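Local atomic coordinates of enoyl-CoA hydratase (Mycobacterium smegmatis, PDB entry 3PE8), a protein that probably catalyses the hydration of enoyl-CoA thioesters to 3-hydroxyacyl-CoA and binds a zinc ion. Residues 102-107 against 126-131; 108-113 against 136-141. All coordinates share one frame; numbering follows the deposited sequence.

Interaction 1 (102-107 against 126-131); sequences AAVTGG and ADTHAR. With ZN (zinc ion), chain C.
The imidazole of His129 carries the methyl group of Thr105 on one face: CG2 stands 3.3 Å from the ring centroid and 10° off the normal, a CH-pi contact over the middle of the ring. At the edge, in plane, lies the carboxylate carbon of Asp127. Its OD1 accepts from His129 ND1 at 2.6 Å on the syn side, somewhat out of the carboxylate plane, and from His129 N at 3.0 Å across the opposite face. The second bond makes an Asx turn, which suits Asp127, two residues ahead of His129 where helix 129-132 is about to begin. Thr105 fits because its branches divide the work. With OG1 beside the backbone N (chi1 -48°), the methyl falls anti to that N and onto the imidazole, while OG1 meets Thr128 OG1 at 2.6 Å in a hydrogen bond whose direction is open. Next to this pair, Val104 CG1 touches Thr128 CG2 at 3.9 Å. The backbones pair as parallel strands: Ala126 N donates to Ala103 O at 3.1 Å and Thr105 N to Ala126 O at 2.9 Å, with small Ala126 beside Val104. Held by methyl and carboxylate, the ring presents NE2 to the zinc ion at 2.3 Å; Glu109 and two waters are the other ligands. With ND1 as donor, NE2 keeps its lone pair for the metal, and the carboxylate probably makes the imidazole a stronger ligand.

Interaction 2 (108-113 against 136-141); sequences LELALY and PTWGLS. With ZN (zinc ion), chain C.
One carboxylate oxygen of Glu109 is gripped by two backbone amides, that of Trp138 in the turn and that of Leu140, which opens helix 140-148, while its twin binds the zinc ion. Leu140 N reaches Glu109 OE1 at 3.1 Å along the anti lone pair, and Trp138 N comes to it at 3.0 Å from above the carboxylate plane, a more bent bond (134° at the hydrogen). Glu109 OE2 is left for the zinc ion, 2.0 Å away. Glutamate suits this place by its length: CG lies anti to the carbonyl carbon (chi1 -74°) and the chain runs on extended, carrying the charge from helix 106-113 across to the turn. Gly139, at the N-cap position, takes a positive phi (88°), a conformation that glycine adopts readily. Apolar groups wrap the buried chain. Leu140 CB packs on Glu109 CG at 3.5 Å. Trp138 has Glu109 CB at the edge of its indole; Leu110 runs alongside, CD2 4.0 Å from Trp138 CZ3. A water over one face of the Tyr113 ring donates to Glu109 O and to Trp138 O, the latter at 2.7 Å, tying helix to turn. Another water, itself a zinc ligand, accepts from Thr137 N at 3.0 Å. Shortly after the Gly106-Gly107 pair, Glu109 holds the position of a catalytic glutamate in crotonase relatives, so the zinc ion probably lies in the active-site pocket. Two N-H groups on one oxygen and the zinc ion on the other fix the carboxylate's rotation and probably spread its negative charge.

The two contacts meet at the zinc ion: interaction 1 brings His129 and interaction 2 brings Glu109, and two waters common to both complete the ligands. Both involve helix 106-113, interaction 1 through Thr105 at its N-cap position, interaction 2 through its body. Interaction 1 is partly buried and pairs two neighbouring strands of a small sheet and the residues that follow them, with backbone hydrogen bonds, a threonine hydroxyl pair and a methyl on the imidazole. Interaction 2 lies nearer the centre of the chain, where leucines and aromatic rings surround a single charged group. Leu140 packs against Asp127 and Pro136 against His129, joining the two ligand supports, and a second subunit touches both contacts.

Interaction 1 (102-107 against 126-131)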
ATOM      1  N   ALA A 102      16.035  30.820  -9.158  1.00  9.41           N
ATOM      2  CA  ALA A 102      16.120  29.456  -9.660  1.00  9.84           C
ATOM      3  C   ALA A 102      16.313  28.452  -8.525  1.00  9.47           C
ATOM      4  O   ALA A 102      17.111  28.666  -7.606  1.00  9.85           O
ATOM      5  CB  ALA A 102      17.271  29.321 -10.692  1.00 10.94           C
ATOM      6  N   ALA A 103      15.563  27.356  -8.627  1.00  9.55           N
ATOM      7  CA  ALA A 103      15.607  26.219  -7.702  1.00  8.97           C
ATOM      8  C   ALA A 103      15.825  25.009  -8.624  1.00  9.33           C
ATOM      9  O   ALA A 103      14.931  24.614  -9.358  1.00  9.96           O
ATOM     10  CB  ALA A 103      14.299  26.094  -6.955  1.00  9.67           C
ATOM     11  N   VAL A 104      17.039  24.498  -8.637  1.00  9.45           N
ATOM     12  CA  VAL A 104      17.486  23.539  -9.639  1.00 10.02           C
ATOM     13  C   VAL A 104      18.010  22.272  -9.008  1.00 10.66           C
ATOM     14  O   VAL A 104      18.856  22.316  -8.133  1.00 10.77           O
ATOM     15  CB  VAL A 104      18.566  24.180 -10.556  1.00 10.87           C
ATOM     16  CG1 VAL A 104      19.008  23.195 -11.679  1.00 12.14           C
ATOM     17  CG2 VAL A 104      18.023  25.495 -11.150  1.00 13.48           C
ATOM     18  N   THR A 105      17.449  21.130  -9.422  1.00 10.68           N
ATOM     19  CA  THR A 105      17.971  19.807  -9.104  1.00 11.00           C
ATOM     20  C   THR A 105      17.946  19.588  -7.600  1.00 10.20           C
ATOM     21  O   THR A 105      16.853  19.539  -7.050  1.00  9.42           O
ATOM     22  CB  THR A 105      19.277  19.552  -9.852  1.00 12.06           C
ATOM     23  OG1 THR A 105      19.039  19.917 -11.215  1.00 11.55           O
ATOM     24  CG2 THR A 105      19.687  18.060  -9.822  1.00 14.00           C
ATOM     25  N   GLY A 106      19.061  19.497  -6.883  1.00 11.75           N
ATOM     26  CA  GLY A 106      18.971  19.404  -5.416  1.00 11.66           C
ATOM     27  C   GLY A 106      18.271  20.585  -4.780  1.00 10.79           C
ATOM     28  O   GLY A 106      17.653  20.446  -3.729  1.00 10.91           O
ATOM     29  N   GLY A 107      18.366  21.763  -5.382  1.00 10.62           N
ATOM     30  CA  GLY A 107      17.612  22.882  -4.882  1.00 10.38           C
ATOM     31  C   GLY A 107      16.103  22.777  -5.083  1.00  9.27           C
ATOM     32  O   GLY A 107      15.321  23.313  -4.295  1.00  9.64           O
ATOM     33  N   ALA A 126      13.737  23.758 -12.060  1.00  9.03           N
ATOM     34  CA  ALA A 126      14.245  22.800 -13.065  1.00  9.47           C
ATOM     35  C   ALA A 126      14.873  21.590 -12.448  1.00  9.68           C
ATOM     36  O   ALA A 126      15.403  21.649 -11.338  1.00 10.29           O
ATOM     37  CB  ALA A 126      15.253  23.510 -14.048  1.00 11.04           C
ATOM     38  N   ASP A 127      14.810  20.483 -13.193  1.00 10.87           N
ATOM     39  CA  ASP A 127      15.461  19.244 -12.834  1.00 11.25           C
ATOM     40  C   ASP A 127      16.484  18.916 -13.891  1.00 12.47           C
ATOM     41  O   ASP A 127      16.117  18.583 -15.028  1.00 13.68           O
ATOM     42  CB  ASP A 127      14.457  18.110 -12.722  1.00 10.44           C
ATOM     43  CG  ASP A 127      15.122  16.791 -12.398  1.00 12.90           C
ATOM     44  OD1 ASP A 127      16.272  16.835 -11.942  1.00 14.70           O
ATOM     45  OD2 ASP A 127      14.568  15.711 -12.661  1.00 13.01           O
ATOM     46  N   THR A 128      17.765  19.020 -13.559  1.00 12.56           N
ATOM     47  CA  THR A 128      18.809  18.687 -14.508  1.00 14.90           C
ATOM     48  C   THR A 128      19.506  17.342 -14.254  1.00 16.30           C
ATOM     49  O   THR A 128      20.553  17.077 -14.872  1.00 17.16           O
ATOM     50  CB  THR A 128      19.844  19.792 -14.580  1.00 16.52           C
ATOM     51  OG1 THR A 128      20.573  19.878 -13.334  1.00 17.81           O
ATOM     52  CG2 THR A 128      19.173  21.112 -14.924  1.00 16.54           C
ATOM     53  N   HIS A 129      18.937  16.506 -13.365  1.00 16.81           N
ATOM     54  CA  HIS A 129      19.573  15.225 -13.015  1.00 18.84           C
ATOM     55  C   HIS A 129      19.958  14.477 -14.256  1.00 21.11           C
ATOM     56  O   HIS A 129      21.100  13.962 -14.352  1.00 22.72           O
ATOM     57  CB  HIS A 129      18.667  14.317 -12.142  1.00 17.25           C
ATOM     58  CG  HIS A 129      18.579  14.695 -10.695  1.00 16.95           C
ATOM     59  ND1 HIS A 129      17.536  15.429 -10.173  1.00 17.82           N
ATOM     60  CD2 HIS A 129      19.429  14.466  -9.654  1.00 19.61           C
ATOM     61  CE1 HIS A 129      17.735  15.623  -8.881  1.00 21.66           C
ATOM     62  NE2 HIS A 129      18.860  15.025  -8.539  1.00 20.41           N
ATOM     63  N   ALA A 130      19.052  14.357 -15.217  1.00 21.33           N
ATOM     64  CA  ALA A 130      19.343  13.541 -16.395  1.00 23.99           C
ATOM     65  C   ALA A 130      20.486  14.164 -17.186  1.00 25.50           C
ATOM     66  O   ALA A 130      21.427  13.453 -17.566  1.00 26.13           O
ATOM     67  CB  ALA A 130      18.114  13.349 -17.268  1.00 24.36           C
ATOM     68  N   ARG A 131      20.415  15.485 -17.379  1.00 24.13           N
ATOM     69  CA  ARG A 131      21.433  16.229 -18.112  0.50 25.82           C
ATOM     70  C   ARG A 131      22.843  16.015 -17.542  1.00 26.47           C
ATOM     71  O   ARG A 131      23.784  15.840 -18.312  1.00 28.74           O
ATOM     72  CB  ARG A 131      21.068  17.725 -18.151  0.50 25.96           C
ATOM     73  CG  ARG A 131      21.808  18.552 -19.189  0.50 28.89           C
ATOM     74  CD  ARG A 131      21.285  20.016 -19.232  0.50 31.01           C
ATOM     75  NE  ARG A 131      20.041  20.189 -19.999  0.50 32.13           N
ATOM     76  CZ  ARG A 131      19.164  21.176 -19.797  0.50 31.73           C
ATOM     77  NH1 ARG A 131      19.370  22.078 -18.845  0.50 31.40           N
ATOM     78  NH2 ARG A 131      18.073  21.264 -20.544  0.50 31.02           N
TER
HETATM   79 ZN    ZN C 254      19.218  15.371  -6.255  0.60 21.23          ZN
HETATM   80  O   HOH W   1      20.858  16.877  -6.555  1.00 19.50           O
HETATM   81  O   HOH W   2      19.884  13.856  -5.350  1.00 16.63           O

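Interaction 2 (108-113 against 136-141)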
ATOM      1  N   LEU A 108      15.691  22.128  -6.162  1.00  9.33           N
ATOM      2  CA  LEU A 108      14.274  21.813  -6.364  1.00  8.75           C
ATOM      3  C   LEU A 108      13.835  20.775  -5.321  1.00  8.87           C
ATOM      4  O   LEU A 108      12.750  20.899  -4.752  1.00  9.22           O
ATOM      5  CB  LEU A 108      14.013  21.319  -7.797  1.00  8.88           C
ATOM      6  CG  LEU A 108      12.629  20.793  -8.153  1.00  9.64           C
ATOM      7  CD1 LEU A 108      11.535  21.815  -7.803  1.00 10.09           C
ATOM      8  CD2 LEU A 108      12.603  20.416  -9.678  1.00 10.59           C
ATOM      9  N   GLU A 109      14.706  19.802  -5.019  1.00  9.18           N
ATOM     10  CA  GLU A 109      14.401  18.842  -3.945  1.00  8.86           C
ATOM     11  C   GLU A 109      14.262  19.560  -2.589  1.00  9.24           C
ATOM     12  O   GLU A 109      13.336  19.258  -1.838  1.00  9.14           O
ATOM     13  CB  GLU A 109      15.454  17.743  -3.880  1.00  9.54           C
ATOM     14  CG  GLU A 109      15.287  16.756  -5.064  1.00 10.34           C
ATOM     15  CD  GLU A 109      16.397  15.746  -5.238  1.00 12.85           C
ATOM     16  OE1 GLU A 109      16.100  14.532  -5.204  1.00 11.41           O
ATOM     17  OE2 GLU A 109      17.542  16.194  -5.440  1.00 13.51           O
ATOM     18  N   LEU A 110      15.113  20.547  -2.314  1.00 10.48           N
ATOM     19  CA  LEU A 110      14.921  21.350  -1.081  1.00 11.06           C
ATOM     20  C   LEU A 110      13.560  22.034  -1.065  1.00 10.94           C
ATOM     21  O   LEU A 110      12.832  21.995  -0.064  1.00 10.85           O
ATOM     22  CB  LEU A 110      16.028  22.385  -0.878  1.00 13.27           C
ATOM     23  CG  LEU A 110      17.360  22.033  -0.289  1.00 18.50           C
ATOM     24  CD1 LEU A 110      18.048  23.371   0.085  1.00 21.21           C
ATOM     25  CD2 LEU A 110      17.302  21.110   0.938  1.00 18.18           C
ATOM     26  N   ALA A 111      13.167  22.628  -2.192  1.00  9.97           N
ATOM     27  CA  ALA A 111      11.869  23.278  -2.274  1.00  9.29           C
ATOM     28  C   ALA A 111      10.739  22.292  -2.038  1.00  9.34           C
ATOM     29  O   ALA A 111       9.769  22.609  -1.370  1.00  8.69           O
ATOM     30  CB  ALA A 111      11.705  24.012  -3.639  1.00 10.39           C
ATOM     31  N   LEU A 112      10.858  21.095  -2.625  1.00  8.06           N
ATOM     32  CA  LEU A 112       9.861  20.032  -2.518  1.00  8.01           C
ATOM     33  C   LEU A 112       9.686  19.503  -1.078  1.00  8.16           C
ATOM     34  O   LEU A 112       8.647  18.933  -0.779  1.00  8.44           O
ATOM     35  CB  LEU A 112      10.191  18.889  -3.491  1.00  7.77           C
ATOM     36  CG  LEU A 112       9.981  19.231  -4.964  1.00  7.98           C
ATOM     37  CD1 LEU A 112      10.662  18.150  -5.871  1.00  9.40           C
ATOM     38  CD2 LEU A 112       8.513  19.365  -5.346  1.00  9.21           C
ATOM     39  N   TYR A 113      10.700  19.634  -0.233  1.00  7.65           N
ATOM     40  CA  TYR A 113      10.581  19.264   1.172  1.00  9.29           C
ATOM     41  C   TYR A 113       9.733  20.244   1.985  1.00  9.13           C
ATOM     42  O   TYR A 113       9.219  19.885   3.040  1.00 11.15           O
ATOM     43  CB  TYR A 113      11.951  19.221   1.862  1.00  9.60           C
ATOM     44  CG  TYR A 113      12.762  17.975   1.678  1.00  8.98           C
ATOM     45  CD1 TYR A 113      12.355  16.778   2.183  1.00 11.65           C
ATOM     46  CD2 TYR A 113      13.967  18.028   1.015  1.00 12.30           C
ATOM     47  CE1 TYR A 113      13.114  15.630   2.048  1.00 13.50           C
ATOM     48  CE2 TYR A 113      14.748  16.887   0.867  1.00 12.65           C
ATOM     49  CZ  TYR A 113      14.315  15.695   1.368  1.00 14.59           C
ATOM     50  OH  TYR A 113      15.108  14.567   1.211  1.00 16.82           O
ATOM     51  N   PRO A 136      18.154  11.039  -8.852  1.00 12.38           N
ATOM     52  CA  PRO A 136      17.780  11.757  -7.631  1.00 12.14           C
ATOM     53  C   PRO A 136      17.754  10.836  -6.406  1.00 12.75           C
ATOM     54  O   PRO A 136      17.368   9.668  -6.506  1.00 13.81           O
ATOM     55  CB  PRO A 136      16.360  12.266  -7.953  1.00 11.73           C
ATOM     56  CG  PRO A 136      15.835  11.303  -8.923  1.00 12.63           C
ATOM     57  CD  PRO A 136      17.014  10.879  -9.762  1.00 11.81           C
ATOM     58  N   THR A 137      18.201  11.357  -5.260  1.00 13.03           N
ATOM     59  CA  THR A 137      18.169  10.624  -4.009  1.00 12.80           C
ATOM     60  C   THR A 137      17.513  11.398  -2.869  1.00 12.94           C
ATOM     61  O   THR A 137      17.419  10.890  -1.741  1.00 12.32           O
ATOM     62  CB  THR A 137      19.605  10.199  -3.561  1.00 15.13           C
ATOM     63  OG1 THR A 137      20.376  11.351  -3.249  1.00 16.77           O
ATOM     64  CG2 THR A 137      20.284   9.375  -4.671  1.00 17.76           C
ATOM     65  N   TRP A 138      17.015  12.605  -3.146  1.00 10.91           N
ATOM     66  CA  TRP A 138      16.347  13.416  -2.135  1.00 10.72           C
ATOM     67  C   TRP A 138      14.883  13.629  -2.485  1.00 10.46           C
ATOM     68  O   TRP A 138      14.277  14.654  -2.152  1.00 10.77           O
ATOM     69  CB  TRP A 138      17.017  14.780  -1.983  1.00 11.32           C
ATOM     70  CG  TRP A 138      18.271  14.822  -1.167  1.00 13.72           C
ATOM     71  CD1 TRP A 138      18.975  13.773  -0.641  1.00 17.19           C
ATOM     72  CD2 TRP A 138      19.003  16.010  -0.805  1.00 14.93           C
ATOM     73  NE1 TRP A 138      20.090  14.233   0.042  1.00 19.07           N
ATOM     74  CE2 TRP A 138      20.132  15.601  -0.063  1.00 17.51           C
ATOM     75  CE3 TRP A 138      18.811  17.380  -1.050  1.00 15.94           C
ATOM     76  CZ2 TRP A 138      21.056  16.508   0.453  1.00 18.01           C
ATOM     77  CZ3 TRP A 138      19.730  18.273  -0.552  1.00 16.77           C
ATOM     78  CH2 TRP A 138      20.842  17.837   0.187  1.00 17.34           C
ATOM     79  N   GLY A 139      14.309  12.635  -3.125  1.00  9.81           N
ATOM     80  CA  GLY A 139      12.876  12.590  -3.347  1.00  9.54           C
ATOM     81  C   GLY A 139      12.299  13.257  -4.575  1.00  9.53           C
ATOM     82  O   GLY A 139      11.065  13.237  -4.734  1.00 10.21           O
ATOM     83  N   LEU A 140      13.134  13.783  -5.459  1.00  9.63           N
ATOM     84  CA  LEU A 140      12.578  14.460  -6.630  1.00 10.30           C
ATOM     85  C   LEU A 140      11.582  13.574  -7.379  1.00  9.40           C
ATOM     86  O   LEU A 140      10.526  14.031  -7.817  1.00  9.46           O
ATOM     87  CB  LEU A 140      13.673  14.936  -7.558  1.00  9.97           C
ATOM     88  CG  LEU A 140      13.248  15.928  -8.648  1.00 15.78           C
ATOM     89  CD1 LEU A 140      14.342  16.895  -8.933  1.00 20.97           C
ATOM     90  CD2 LEU A 140      12.868  15.072  -9.889  1.00 19.11           C
ATOM     91  N   SER A 141      11.915  12.302  -7.605  1.00 10.01           N
ATOM     92  CA  SER A 141      11.092  11.463  -8.473  1.00  9.89           C
ATOM     93  C   SER A 141       9.763  11.036  -7.825  1.00  9.48           C
ATOM     94  O   SER A 141       8.849  10.564  -8.509  1.00  9.87           O
ATOM     95  CB  SER A 141      11.887  10.261  -8.993  1.00 12.24           C
ATOM     96  OG  SER A 141      12.317   9.390  -7.975  1.00 12.96           O
TER
HETATM   97 ZN    ZN C 254      19.218  15.371  -6.255  0.60 21.23          ZN
HETATM   98  O   HOH W   3      12.225  16.459  -1.942  1.00  6.85           O
HETATM   99  O   HOH W   2      19.884  13.856  -5.350  1.00 16.63           O
HETATM  100  O   HOH W   1      20.858  16.877  -6.555  1.00 19.50           O